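YcaO (Methanopyrus kandleri, PDB 6CIB) binds ADP and magnesium and, as a YcaO-family enzyme, probably uses ATP to activate a peptide backbone amide for thioamidation. Local coordinates at residues A[202-207]-A[221-226]; A[230-235]-A[250-255]; A[42-47]-A[195-200]; A[176-181]-A[289-294]. All blocks are in the same frame, centred on the assembly; numbering follows the deposited sequence.

Interaction 1 (A[202-207]-A[221-226]); sequences GRVELR and AVTEAE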
loop_
_atom_site.group_PDB
_atom_site.type_symbol
_atom_site.label_atom_id
_atom_site.label_comp_id
_atom_site.label_asym_id
_atom_site.label_seq_id
_atom_site.Cartn_x
_atom_site.Cartn_y
_atom_site.Cartn_z
ATOM N N GLY A 202 19.425 -5.855 -14.033
ATOM C CA GLY A 202 20.569 -5.050 -14.457
ATOM C C GLY A 202 20.929 -4.014 -13.413
ATOM O O GLY A 202 22.084 -3.937 -12.975
ATOM N N ARG A 203 19.932 -3.217 -13.021
ATOM C CA ARG A 203 20.099 -2.148 -12.044
ATOM C C ARG A 203 18.901 -2.048 -11.099
ATOM O O ARG A 203 17.760 -2.294 -11.498
ATOM C CB ARG A 203 20.325 -0.795 -12.739
ATOM C CG ARG A 203 21.664 -0.657 -13.453
ATOM C CD ARG A 203 22.369 0.632 -13.073
ATOM N NE ARG A 203 21.851 1.788 -13.802
ATOM C CZ ARG A 203 22.130 3.059 -13.513
ATOM N NH1 ARG A 203 22.927 3.365 -12.490
ATOM N NH2 ARG A 203 21.602 4.032 -14.247
ATOM N N VAL A 204 19.175 -1.696 -9.844
ATOM C CA VAL A 204 18.127 -1.342 -8.887
ATOM C C VAL A 204 18.440 0.052 -8.363
ATOM O O VAL A 204 19.467 0.266 -7.722
ATOM C CB VAL A 204 17.974 -2.367 -7.731
ATOM C CG1 VAL A 204 16.968 -1.863 -6.697
ATOM C CG2 VAL A 204 17.530 -3.726 -8.256
ATOM N N GLU A 205 17.537 0.985 -8.640
ATOM C CA GLU A 205 17.732 2.403 -8.330
ATOM C C GLU A 205 16.764 2.853 -7.240
ATOM O O GLU A 205 15.576 2.533 -7.301
ATOM C CB GLU A 205 17.501 3.241 -9.587
ATOM C CG GLU A 205 18.486 3.012 -10.724
ATOM C CD GLU A 205 19.764 3.805 -10.549
ATOM O OE1 GLU A 205 19.686 5.041 -10.360
ATOM O OE2 GLU A 205 20.849 3.189 -10.600
ATOM N N LEU A 206 17.273 3.593 -6.253
ATOM C CA LEU A 206 16.447 4.123 -5.164
ATOM C C LEU A 206 16.203 5.621 -5.310
ATOM O O LEU A 206 17.095 6.361 -5.722
ATOM C CB LEU A 206 17.055 3.805 -3.787
ATOM C CG LEU A 206 17.130 2.335 -3.356
ATOM C CD1 LEU A 206 17.950 2.198 -2.083
ATOM C CD2 LEU A 206 15.749 1.717 -3.175
ATOM N N ARG A 207 14.982 6.044 -4.979
ATOM C CA ARG A 207 14.570 7.447 -5.035
ATOM C C ARG A 207 13.836 7.853 -3.764
ATOM O O ARG A 207 13.038 7.072 -3.235
ATOM C CB ARG A 207 13.639 7.696 -6.224
ATOM C CG ARG A 207 14.173 7.330 -7.602
ATOM C CD ARG A 207 15.393 8.144 -8.008
ATOM N NE ARG A 207 15.908 7.673 -9.298
ATOM C CZ ARG A 207 17.031 6.981 -9.465
ATOM N NH1 ARG A 207 17.810 6.684 -8.427
ATOM N NH2 ARG A 207 17.387 6.604 -10.687
ATOM N N ALA A 221 11.727 2.392 -5.694
ATOM C CA ALA A 221 12.794 1.592 -6.285
ATOM C C ALA A 221 12.404 1.242 -7.711
ATOM O O ALA A 221 11.277 0.811 -7.960
ATOM C CB ALA A 221 13.051 0.329 -5.477
ATOM N N VAL A 222 13.331 1.452 -8.643
ATOM C CA VAL A 222 13.096 1.128 -10.053
ATOM C C VAL A 222 14.194 0.205 -10.575
ATOM O O VAL A 222 15.359 0.327 -10.184
ATOM C CB VAL A 222 12.931 2.384 -10.971
ATOM C CG1 VAL A 222 11.613 3.086 -10.692
ATOM C CG2 VAL A 222 14.096 3.359 -10.830
ATOM N N THR A 223 13.802 -0.727 -11.440
ATOM C CA THR A 223 14.755 -1.652 -12.035
ATOM C C THR A 223 14.988 -1.394 -13.518
ATOM O O THR A 223 14.096 -0.944 -14.243
ATOM C CB THR A 223 14.385 -3.139 -11.817
ATOM O OG1 THR A 223 13.164 -3.446 -12.497
ATOM C CG2 THR A 223 14.246 -3.456 -10.327
ATOM N N GLU A 224 16.219 -1.661 -13.932
ATOM C CA GLU A 224 16.586 -1.795 -15.327
ATOM C C GLU A 224 16.963 -3.255 -15.517
ATOM O O GLU A 224 17.648 -3.836 -14.677
ATOM C CB GLU A 224 17.764 -0.875 -15.635
ATOM C CG GLU A 224 17.987 -0.598 -17.111
ATOM C CD GLU A 224 19.102 0.407 -17.366
ATOM O OE1 GLU A 224 19.273 1.352 -16.562
ATOM O OE2 GLU A 224 19.803 0.247 -18.388
ATOM N N ALA A 225 16.492 -3.858 -16.600
ATOM C CA ALA A 225 16.748 -5.272 -16.879
ATOM C C ALA A 225 16.803 -5.489 -18.381
ATOM O O ALA A 225 16.268 -4.676 -19.149
ATOM C CB ALA A 225 15.666 -6.149 -16.248
ATOM N N GLU A 226 17.437 -6.582 -18.803
ATOM C CA GLU A 226 17.478 -6.911 -20.230
ATOM C C GLU A 226 16.157 -7.472 -20.754
ATOM O O GLU A 226 15.880 -7.396 -21.950
ATOM C CB GLU A 226 18.690 -7.788 -20.592
ATOM C CG GLU A 226 18.716 -9.190 -20.003
ATOM C CD GLU A 226 19.964 -9.977 -20.395
ATOM O OE1 GLU A 226 20.649 -9.599 -21.378
ATOM O OE2 GLU A 226 20.267 -10.985 -19.715
#
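Glu205 and Val222 face each other as an antiparallel hydrogen-bonded pair, Glu205 N giving to Val222 O at 2.7 Å and Val222 N returning to Glu205 O. Their side chains stand on the same face, where CG2 of Val222 presses on CB of Glu205 at 3.6 Å. Here Glu205 OE1 is gripped end-on by NH1 and NH2 of the buried Arg207, the NH2 bond using its anti lone pair. On the other face, Val204 CG2 lies alongside Thr223 CG2 and Leu206 CD2 meets Ala221 CB at 3.8 Å; this buried side rests on helix 241-260, through Leu249, Val245 and Val252. Toward Gly202 and Arg203 the contact opens to solvent. Bends at chi2 and chi3 (-131° and -80°) turn the Arg203 chain so that its guanidinium lies against the Glu205 carboxylate, with NH1 2.8 Å from OE2 but the oxygen well out of the guanidinium plane, a contact of charges alone. Glu224 OE1 stands at the guanidinium edge, a long 3.8 Å from Arg203 NE, and also pairs with Lys286. Glu224 O accepts from both Gly202 N and Arg203 N, the mark of a classic beta bulge, here in the hairpin of strands 203-209 and 217-224.

Interaction 2 (A[230-235]-A[250-255]); sequences EMVMGF and LEVAQG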
loop_
_atom_site.group_PDB
_atom_site.type_symbol
_atom_site.label_atom_id
_atom_site.label_comp_id
_atom_site.label_asym_id
_atom_site.label_seq_id
_atom_site.Cartn_x
_atom_site.Cartn_y
_atom_site.Cartn_z
ATOM N N GLU A 230 10.704 -7.474 -16.458
ATOM C CA GLU A 230 11.489 -7.426 -15.225
ATOM C C GLU A 230 11.921 -6.010 -14.831
ATOM O O GLU A 230 12.693 -5.820 -13.881
ATOM C CB GLU A 230 12.676 -8.384 -15.324
ATOM C CG GLU A 230 12.200 -9.826 -15.437
ATOM C CD GLU A 230 13.221 -10.848 -15.005
ATOM O OE1 GLU A 230 12.893 -12.045 -15.095
ATOM O OE2 GLU A 230 14.332 -10.469 -14.583
HETATM N N MSE A 231 11.404 -5.026 -15.566
HETATM C CA MSE A 231 11.582 -3.617 -15.225
HETATM C C MSE A 231 10.344 -3.228 -14.479
HETATM O O MSE A 231 9.307 -2.910 -15.071
HETATM C CB MSE A 231 11.839 -2.747 -16.454
HETATM C CG MSE A 231 13.279 -2.972 -16.889
HETATM SE SE MSE A 231 13.643 -1.918 -18.513
HETATM C CE MSE A 231 13.661 -0.126 -17.709
ATOM N N VAL A 232 10.456 -3.290 -13.156
ATOM C CA VAL A 232 9.335 -3.103 -12.254
ATOM C C VAL A 232 9.644 -1.942 -11.313
ATOM O O VAL A 232 10.775 -1.425 -11.281
ATOM C CB VAL A 232 9.001 -4.396 -11.449
ATOM C CG1 VAL A 232 8.508 -5.522 -12.364
ATOM C CG2 VAL A 232 10.184 -4.859 -10.594
HETATM N N MSE A 233 8.638 -1.536 -10.548
HETATM C CA MSE A 233 8.804 -0.480 -9.553
HETATM C C MSE A 233 8.280 -0.970 -8.239
HETATM O O MSE A 233 7.326 -1.740 -8.194
HETATM C CB MSE A 233 8.028 0.769 -9.963
HETATM C CG MSE A 233 8.493 1.374 -11.283
HETATM SE SE MSE A 233 7.467 3.036 -11.573
HETATM C CE MSE A 233 5.792 2.178 -12.121
ATOM N N GLY A 234 8.918 -0.537 -7.156
ATOM C CA GLY A 234 8.449 -0.804 -5.795
ATOM C C GLY A 234 8.417 0.482 -4.989
ATOM O O GLY A 234 9.218 1.389 -5.239
ATOM N N PHE A 235 7.486 0.566 -4.035
ATOM C CA PHE A 235 7.351 1.746 -3.177
ATOM C C PHE A 235 7.152 1.379 -1.715
ATOM O O PHE A 235 6.597 0.326 -1.396
ATOM C CB PHE A 235 6.190 2.643 -3.639
ATOM C CG PHE A 235 6.314 3.101 -5.058
ATOM C CD1 PHE A 235 7.016 4.264 -5.368
ATOM C CD2 PHE A 235 5.746 2.353 -6.099
ATOM C CE1 PHE A 235 7.157 4.674 -6.693
ATOM C CE2 PHE A 235 5.890 2.760 -7.421
ATOM C CZ PHE A 235 6.590 3.922 -7.716
ATOM N N LEU A 250 11.409 -4.811 -1.176
ATOM C CA LEU A 250 10.544 -5.992 -1.062
ATOM C C LEU A 250 9.453 -6.042 -2.145
ATOM O O LEU A 250 9.126 -7.115 -2.642
ATOM C CB LEU A 250 9.918 -6.086 0.338
ATOM C CG LEU A 250 10.852 -6.369 1.526
ATOM C CD1 LEU A 250 10.069 -6.315 2.824
ATOM C CD2 LEU A 250 11.571 -7.704 1.425
ATOM N N GLU A 251 8.914 -4.876 -2.501
ATOM C CA GLU A 251 7.937 -4.772 -3.579
ATOM C C GLU A 251 8.541 -5.106 -4.942
ATOM O O GLU A 251 7.899 -5.770 -5.744
ATOM C CB GLU A 251 7.243 -3.408 -3.584
ATOM C CG GLU A 251 5.805 -3.467 -3.075
ATOM C CD GLU A 251 5.092 -2.125 -3.108
ATOM O OE1 GLU A 251 5.301 -1.338 -4.061
ATOM O OE2 GLU A 251 4.314 -1.848 -2.165
ATOM N N VAL A 252 9.785 -4.676 -5.173
ATOM C CA VAL A 252 10.545 -5.073 -6.370
ATOM C C VAL A 252 10.677 -6.602 -6.451
ATOM O O VAL A 252 10.340 -7.195 -7.474
ATOM C CB VAL A 252 11.918 -4.374 -6.424
ATOM C CG1 VAL A 252 12.825 -5.007 -7.470
ATOM C CG2 VAL A 252 11.741 -2.891 -6.713
ATOM N N ALA A 253 11.129 -7.234 -5.367
ATOM C CA ALA A 253 11.254 -8.702 -5.339
ATOM C C ALA A 253 9.917 -9.381 -5.649
ATOM O O ALA A 253 9.873 -10.306 -6.448
ATOM C CB ALA A 253 11.803 -9.172 -3.998
ATOM N N GLN A 254 8.841 -8.902 -5.019
ATOM C CA GLN A 254 7.486 -9.362 -5.297
ATOM C C GLN A 254 7.119 -9.208 -6.781
ATOM O O GLN A 254 6.588 -10.149 -7.396
ATOM C CB GLN A 254 6.487 -8.609 -4.425
ATOM C CG GLN A 254 5.043 -9.080 -4.555
ATOM C CD GLN A 254 4.155 -8.471 -3.489
ATOM O OE1 GLN A 254 3.720 -9.156 -2.562
ATOM N NE2 GLN A 254 3.917 -7.179 -3.589
ATOM N N GLY A 255 7.418 -8.029 -7.334
ATOM C CA GLY A 255 7.190 -7.731 -8.751
ATOM C C GLY A 255 7.901 -8.710 -9.673
ATOM O O GLY A 255 7.304 -9.207 -10.629
HETATM O O HOH W 1 6.791 -4.369 -8.265
#
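Glu251 lies over the strand backbone at Gly234 and Phe235, its CB packed on Gly234 CA at 3.6 Å and its carboxylate reaching past to the next peptide. There OE1 accepts from Phe235 N at 2.9 Å in a fairly straight bond, although the N-H arrives from above the carboxylate plane, 58° out of it. The same turn of the carboxylate leaves OE2 3.2 Å from Phe235 O, two acceptors with no bond between them. Gly234 lets the helix come this close: a side chain on it would run into Val252 N and Glu251 CB. The short axes approach to 6.4 Å at 143°, helix 241-260 running back across the three-stranded antiparallel sheet after edge strand 233-238, a strand-to-helix return that brings the Glu251 side chain to about 4 Å, nearest atoms, from bound ADP and from the Lys64 side chain. The next residue, Val252, touches the strand segment with both methyls. Its CG1 stands anti to the backbone N (chi1 167°) and reaches CG2 of Val232 at 4.1 Å, while CG2 turns to Gly234 N at 3.7 Å. Val232 CG1 continues onto the backbone of Gly255, one turn on from Glu251. A water bridges the two backbones, donating to Met233 O and to Glu251 O.

Interaction 3 (A[42-47]-A[195-200]); sequences VGPIPV and RSLERE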
loop_
_atom_site.group_PDB
_atom_site.type_symbol
_atom_site.label_atom_id
_atom_site.label_comp_id
_atom_site.label_asym_id
_atom_site.label_seq_id
_atom_site.Cartn_x
_atom_site.Cartn_y
_atom_site.Cartn_z
ATOM N N VAL A 42 13.476 -14.430 -4.447
ATOM C CA VAL A 42 14.067 -13.546 -5.447
ATOM C C VAL A 42 15.308 -12.944 -4.811
ATOM O O VAL A 42 15.210 -12.129 -3.880
ATOM C CB VAL A 42 13.064 -12.479 -5.952
ATOM C CG1 VAL A 42 13.731 -11.525 -6.933
ATOM C CG2 VAL A 42 11.858 -13.153 -6.606
ATOM N N GLY A 43 16.469 -13.377 -5.309
ATOM C CA GLY A 43 17.752 -13.179 -4.621
ATOM C C GLY A 43 17.592 -13.693 -3.203
ATOM O O GLY A 43 17.213 -14.854 -3.020
ATOM N N PRO A 44 17.798 -12.819 -2.196
ATOM C CA PRO A 44 17.631 -13.248 -0.805
ATOM C C PRO A 44 16.197 -13.124 -0.265
ATOM O O PRO A 44 15.970 -13.488 0.891
ATOM C CB PRO A 44 18.546 -12.283 -0.052
ATOM C CG PRO A 44 18.419 -11.007 -0.822
ATOM C CD PRO A 44 18.229 -11.403 -2.272
ATOM N N ILE A 45 15.254 -12.617 -1.071
ATOM C CA ILE A 45 13.908 -12.281 -0.575
ATOM C C ILE A 45 12.868 -13.380 -0.824
ATOM O O ILE A 45 12.570 -13.709 -1.979
ATOM C CB ILE A 45 13.374 -10.920 -1.128
ATOM C CG1 ILE A 45 14.317 -9.751 -0.764
ATOM C CG2 ILE A 45 11.938 -10.657 -0.654
ATOM C CD1 ILE A 45 14.650 -9.619 0.720
ATOM N N PRO A 46 12.296 -13.931 0.267
ATOM C CA PRO A 46 11.176 -14.865 0.175
ATOM C C PRO A 46 9.924 -14.165 -0.336
ATOM O O PRO A 46 9.548 -13.099 0.182
ATOM C CB PRO A 46 10.951 -15.315 1.631
ATOM C CG PRO A 46 12.154 -14.892 2.382
ATOM C CD PRO A 46 12.711 -13.706 1.661
ATOM N N VAL A 47 9.306 -14.760 -1.355
ATOM C CA VAL A 47 8.034 -14.279 -1.902
ATOM C C VAL A 47 7.038 -15.447 -1.876
ATOM O O VAL A 47 7.405 -16.591 -2.149
ATOM C CB VAL A 47 8.183 -13.701 -3.343
ATOM C CG1 VAL A 47 6.828 -13.241 -3.899
ATOM C CG2 VAL A 47 9.170 -12.538 -3.366
ATOM N N ARG A 195 22.032 -4.243 -3.643
ATOM C CA ARG A 195 23.049 -4.915 -4.478
ATOM C C ARG A 195 22.673 -6.358 -4.781
ATOM O O ARG A 195 22.865 -6.832 -5.906
ATOM C CB ARG A 195 24.422 -4.894 -3.797
ATOM C CG ARG A 195 25.130 -3.554 -3.839
ATOM C CD ARG A 195 26.408 -3.603 -3.021
ATOM N NE ARG A 195 26.992 -2.269 -2.851
ATOM C CZ ARG A 195 28.147 -2.008 -2.243
ATOM N NH1 ARG A 195 28.890 -2.985 -1.725
ATOM N NH2 ARG A 195 28.565 -0.752 -2.152
ATOM N N SER A 196 22.138 -7.046 -3.774
ATOM C CA SER A 196 21.760 -8.445 -3.908
ATOM C C SER A 196 20.585 -8.616 -4.884
ATOM O O SER A 196 20.593 -9.526 -5.727
ATOM C CB SER A 196 21.451 -9.047 -2.540
ATOM O OG SER A 196 21.446 -10.454 -2.617
ATOM N N LEU A 197 19.597 -7.728 -4.784
ATOM C CA LEU A 197 18.491 -7.694 -5.752
ATOM C C LEU A 197 18.933 -7.258 -7.136
ATOM O O LEU A 197 18.401 -7.746 -8.130
ATOM C CB LEU A 197 17.325 -6.826 -5.261
ATOM C CG LEU A 197 16.413 -7.448 -4.195
ATOM C CD1 LEU A 197 15.417 -6.411 -3.694
ATOM C CD2 LEU A 197 15.681 -8.685 -4.706
ATOM N N GLU A 198 19.914 -6.355 -7.186
ATOM C CA GLU A 198 20.511 -5.883 -8.448
ATOM C C GLU A 198 21.174 -7.003 -9.249
ATOM O O GLU A 198 21.120 -7.000 -10.476
ATOM C CB GLU A 198 21.494 -4.744 -8.194
ATOM C CG GLU A 198 21.937 -4.014 -9.449
ATOM C CD GLU A 198 22.669 -2.732 -9.137
ATOM O OE1 GLU A 198 23.817 -2.810 -8.657
ATOM O OE2 GLU A 198 22.097 -1.647 -9.370
ATOM N N ARG A 199 21.766 -7.964 -8.547
ATOM C CA ARG A 199 22.330 -9.160 -9.175
ATOM C C ARG A 199 21.302 -10.009 -9.939
ATOM O O ARG A 199 21.686 -10.808 -10.788
ATOM C CB ARG A 199 23.089 -9.999 -8.141
ATOM C CG ARG A 199 24.543 -9.576 -7.994
ATOM C CD ARG A 199 25.292 -10.382 -6.942
ATOM N NE ARG A 199 25.679 -9.531 -5.817
ATOM C CZ ARG A 199 25.244 -9.660 -4.567
ATOM N NH1 ARG A 199 24.407 -10.634 -4.228
ATOM N NH2 ARG A 199 25.662 -8.812 -3.642
ATOM N N GLU A 200 20.010 -9.812 -9.646
ATOM C CA GLU A 200 18.912 -10.513 -10.324
ATOM C C GLU A 200 18.510 -9.864 -11.647
ATOM O O GLU A 200 18.005 -10.538 -12.552
ATOM C CB GLU A 200 17.676 -10.589 -9.419
ATOM C CG GLU A 200 17.831 -11.439 -8.172
ATOM C CD GLU A 200 18.194 -12.880 -8.478
ATOM O OE1 GLU A 200 17.470 -13.540 -9.262
ATOM O OE2 GLU A 200 19.213 -13.349 -7.926
HETATM O O HOH W 2 16.079 -15.336 -7.451
#
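With CG anti to the carbonyl carbon (chi1 -77°) and chi2 extended at 173°, Leu197 sends CD2 into the turn of 42-47; Glu200 instead folds at chi2 (-59°), laying CG and its carboxylate beside the backbone of Gly43. Leu197 CD2 sits 3.6 Å from Val42 O and 4.1 Å from Val42 CG1, the two side chains crossing at about a right angle, and has CG1 of Ile45 at 4.3 Å. Val42 to Ile45 form a type II' beta turn, closed by Ile45 N to Val42 O, that links strands 34-42 and 45-54; Gly43 takes its positive-phi corner, and a side chain there would collide with the Pro44 ring. The turn of this hairpin thus docks against the C-terminal end of helix 188-198. CD and CG of the Pro44 ring both lie against the Ser196 hydroxyl, CD 3.4 Å from OG. Glu200 OE2 comes within 3.6 Å of Gly43 CA, while a water accepts from Gly43 N and donates weakly to Glu200 OE1 at 2.9 Å. An alanine in place of Glu200 would remove the carboxylate and CG, and is likely to take from the Gly43 water its weak acceptor and leave this side of the turn less covered. Helix 241-260 also packs on the hairpin, Leu256 on Val42 and Leu250 and Ala253 on Ile45.

Interaction 4 (A[176-181]-A[289-294]); sequences YFRIHP and NRHWFE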
loop_
_atom_site.group_PDB
_atom_site.type_symbol
_atom_site.label_atom_id
_atom_site.label_comp_id
_atom_site.label_asym_id
_atom_site.label_seq_id
_atom_site.Cartn_x
_atom_site.Cartn_y
_atom_site.Cartn_z
ATOM N N TYR A 176 2.040 12.753 -12.150
ATOM C CA TYR A 176 1.211 13.858 -12.660
ATOM C C TYR A 176 2.060 15.013 -13.207
ATOM O O TYR A 176 1.808 15.492 -14.309
ATOM C CB TYR A 176 0.256 14.365 -11.574
ATOM C CG TYR A 176 -0.824 15.311 -12.059
ATOM C CD1 TYR A 176 -2.022 14.822 -12.594
ATOM C CD2 TYR A 176 -0.662 16.697 -11.958
ATOM C CE1 TYR A 176 -3.021 15.687 -13.030
ATOM C CE2 TYR A 176 -1.654 17.574 -12.392
ATOM C CZ TYR A 176 -2.830 17.063 -12.925
ATOM O OH TYR A 176 -3.814 17.923 -13.351
ATOM N N PHE A 177 3.064 15.433 -12.433
ATOM C CA PHE A 177 3.948 16.543 -12.793
ATOM C C PHE A 177 5.223 16.090 -13.487
ATOM O O PHE A 177 6.028 16.932 -13.887
ATOM C CB PHE A 177 4.338 17.347 -11.551
ATOM C CG PHE A 177 3.195 18.076 -10.912
ATOM C CD1 PHE A 177 2.609 19.184 -11.539
ATOM C CD2 PHE A 177 2.708 17.669 -9.668
ATOM C CE1 PHE A 177 1.554 19.863 -10.935
ATOM C CE2 PHE A 177 1.651 18.344 -9.063
ATOM C CZ PHE A 177 1.075 19.441 -9.696
ATOM N N ARG A 178 5.406 14.773 -13.618
ATOM C CA ARG A 178 6.655 14.176 -14.126
ATOM C C ARG A 178 7.887 14.746 -13.414
ATOM O O ARG A 178 8.846 15.202 -14.049
ATOM C CB ARG A 178 6.751 14.268 -15.652
ATOM C CG ARG A 178 5.721 13.405 -16.343
ATOM C CD ARG A 178 6.057 13.191 -17.801
ATOM N NE ARG A 178 5.545 11.896 -18.235
ATOM C CZ ARG A 178 6.297 10.840 -18.536
ATOM N NH1 ARG A 178 7.625 10.906 -18.481
ATOM N NH2 ARG A 178 5.715 9.712 -18.912
ATOM N N ILE A 179 7.815 14.735 -12.082
ATOM C CA ILE A 179 8.922 15.111 -11.208
ATOM C C ILE A 179 10.036 14.076 -11.354
ATOM O O ILE A 179 9.762 12.880 -11.479
ATOM C CB ILE A 179 8.469 15.208 -9.722
ATOM C CG1 ILE A 179 7.357 16.263 -9.568
ATOM C CG2 ILE A 179 9.652 15.514 -8.801
ATOM C CD1 ILE A 179 6.728 16.351 -8.191
ATOM N N HIS A 180 11.279 14.564 -11.367
ATOM C CA HIS A 180 12.483 13.745 -11.317
ATOM C C HIS A 180 12.964 13.684 -9.855
ATOM O O HIS A 180 13.728 14.560 -9.431
ATOM C CB HIS A 180 13.576 14.366 -12.203
ATOM C CG HIS A 180 13.287 14.307 -13.672
ATOM N ND1 HIS A 180 14.162 13.746 -14.575
ATOM C CD2 HIS A 180 12.230 14.745 -14.398
ATOM C CE1 HIS A 180 13.658 13.836 -15.793
ATOM N NE2 HIS A 180 12.481 14.430 -15.711
ATOM N N PRO A 181 12.513 12.669 -9.068
ATOM C CA PRO A 181 12.918 12.655 -7.658
ATOM C C PRO A 181 14.419 12.382 -7.492
ATOM O O PRO A 181 15.012 11.735 -8.367
ATOM C CB PRO A 181 12.080 11.512 -7.057
ATOM C CG PRO A 181 11.757 10.629 -8.203
ATOM C CD PRO A 181 11.626 11.532 -9.389
ATOM N N ASN A 289 10.071 6.737 -19.353
ATOM C CA ASN A 289 10.111 6.940 -17.905
ATOM C C ASN A 289 11.373 7.665 -17.431
ATOM O O ASN A 289 11.930 7.350 -16.371
ATOM C CB ASN A 289 9.912 5.603 -17.192
ATOM C CG ASN A 289 8.475 5.147 -17.235
ATOM O OD1 ASN A 289 7.634 5.670 -16.514
ATOM N ND2 ASN A 289 8.181 4.177 -18.087
ATOM N N ARG A 290 11.788 8.659 -18.222
ATOM C CA ARG A 290 12.988 9.476 -17.981
ATOM C C ARG A 290 13.047 10.121 -16.596
ATOM O O ARG A 290 14.128 10.259 -16.025
ATOM C CB ARG A 290 13.112 10.565 -19.055
ATOM C CG ARG A 290 13.746 10.102 -20.363
ATOM C CD ARG A 290 13.712 11.179 -21.446
ATOM N NE ARG A 290 14.666 12.257 -21.174
ATOM C CZ ARG A 290 14.351 13.458 -20.684
ATOM N NH1 ARG A 290 13.088 13.778 -20.409
ATOM N NH2 ARG A 290 15.309 14.352 -20.466
ATOM N N HIS A 291 11.887 10.518 -16.075
ATOM C CA HIS A 291 11.776 11.101 -14.731
ATOM C C HIS A 291 12.276 10.162 -13.618
ATOM O O HIS A 291 12.866 10.618 -12.637
ATOM C CB HIS A 291 10.365 11.650 -14.457
ATOM C CG HIS A 291 9.257 10.657 -14.645
ATOM N ND1 HIS A 291 9.058 9.963 -15.820
ATOM C CD2 HIS A 291 8.255 10.281 -13.816
ATOM C CE1 HIS A 291 7.998 9.184 -15.697
ATOM N NE2 HIS A 291 7.489 9.363 -14.490
ATOM N N TRP A 292 12.061 8.859 -13.801
ATOM C CA TRP A 292 12.585 7.842 -12.881
ATOM C C TRP A 292 14.061 7.534 -13.067
ATOM O O TRP A 292 14.756 7.251 -12.087
ATOM C CB TRP A 292 11.768 6.551 -12.976
ATOM C CG TRP A 292 10.408 6.695 -12.365
ATOM C CD1 TRP A 292 9.207 6.660 -13.014
ATOM C CD2 TRP A 292 10.111 6.933 -10.981
ATOM N NE1 TRP A 292 8.178 6.849 -12.122
ATOM C CE2 TRP A 292 8.703 7.020 -10.866
ATOM C CE3 TRP A 292 10.898 7.075 -9.823
ATOM C CZ2 TRP A 292 8.057 7.236 -9.632
ATOM C CZ3 TRP A 292 10.253 7.302 -8.592
ATOM C CH2 TRP A 292 8.847 7.377 -8.514
ATOM N N PHE A 293 14.530 7.587 -14.312
ATOM C CA PHE A 293 15.897 7.172 -14.658
ATOM C C PHE A 293 16.911 8.312 -14.743
ATOM O O PHE A 293 18.110 8.067 -14.877
ATOM C CB PHE A 293 15.907 6.313 -15.932
ATOM C CG PHE A 293 15.210 4.989 -15.766
ATOM C CD1 PHE A 293 15.815 3.949 -15.054
ATOM C CD2 PHE A 293 13.939 4.783 -16.307
ATOM C CE1 PHE A 293 15.164 2.729 -14.887
ATOM C CE2 PHE A 293 13.285 3.567 -16.142
ATOM C CZ PHE A 293 13.897 2.542 -15.426
ATOM N N GLU A 294 16.432 9.549 -14.633
ATOM C CA GLU A 294 17.310 10.724 -14.588
ATOM C C GLU A 294 17.040 11.554 -13.322
ATOM O O GLU A 294 16.383 12.598 -13.394
ATOM C CB GLU A 294 17.167 11.556 -15.870
ATOM C CG GLU A 294 17.634 10.837 -17.134
ATOM C CD GLU A 294 17.094 11.446 -18.419
ATOM O OE1 GLU A 294 16.584 12.593 -18.394
ATOM O OE2 GLU A 294 17.186 10.769 -19.470
HETATM O O HOH W 3 14.448 9.963 -10.515
#
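The imidazole of His180 lies flat over the backbone of His291, whose CA sits 3.4 Å from the ring centroid and only 6° off its normal, a CH-pi contact through the face. In the plane of the same ring ND1 donates to Glu294 O at 2.8 Å, so the bond at the edge fixes the rotation while the helix start presses on the face. His180 CA adds a CA-H...O contact to His291 O. The two histidine side chains cross at about a right angle. His291 has chi1 at 55°, placing CG between its backbone N and carbonyl carbon; its CB then meets Ile179 O at 3.3 Å and its ring turns an edge to that oxygen. Arg178 comes across this second ring, planes 58° apart, with CZ 3.7 Å from His291 CE1, which lies over one guanidinium face. The polar ends are tied elsewhere: His291 NE2 and Trp292 NE1 to the two carboxylate oxygens of Glu175, and Arg178 NH2 to Leu288 O. Pro181 CG packs obliquely on the Trp292 indole, 3.7 Å from CZ3. A leucine in place of His180 would lack the ring nitrogen, and Glu294 O would probably lose its donor while the flat cover over His291 CA is broken. A water lies 2.8 Å from Pro181 O and 2.7 Å from His291 O and probably links them. Away from the nucleotide site, the chain leaving helix 154-177 at Arg178, which has positive phi, packs on the short helix 290-293.

How the interactions relate
Interactions 1 and 2 share one antiparallel sheet, their centres 9 Å apart: Ala221 N lies 2.7 Å from Gly234 O, joining the middle strand 217-224 to edge strand 233-238. Interaction 3, about 12 Å from interaction 1 between centres, meets it where Glu198 OE2 approaches Val204 N at 3.0 Å, and touches interaction 2 through Ile45 and Ala253 of helix 241-260. Interaction 4 closes a chain loop that encloses interactions 1 and 2; Arg207 NE reaches Trp292 O at 3.0 Å, and Phe235 packs on Trp292. Interaction 2 lies nearest the nucleotide, its Glu251 side chain also about 9 Å from magnesium; the side chains of Ile45 and Ala221 are about 10 Å and 13 Å from ADP.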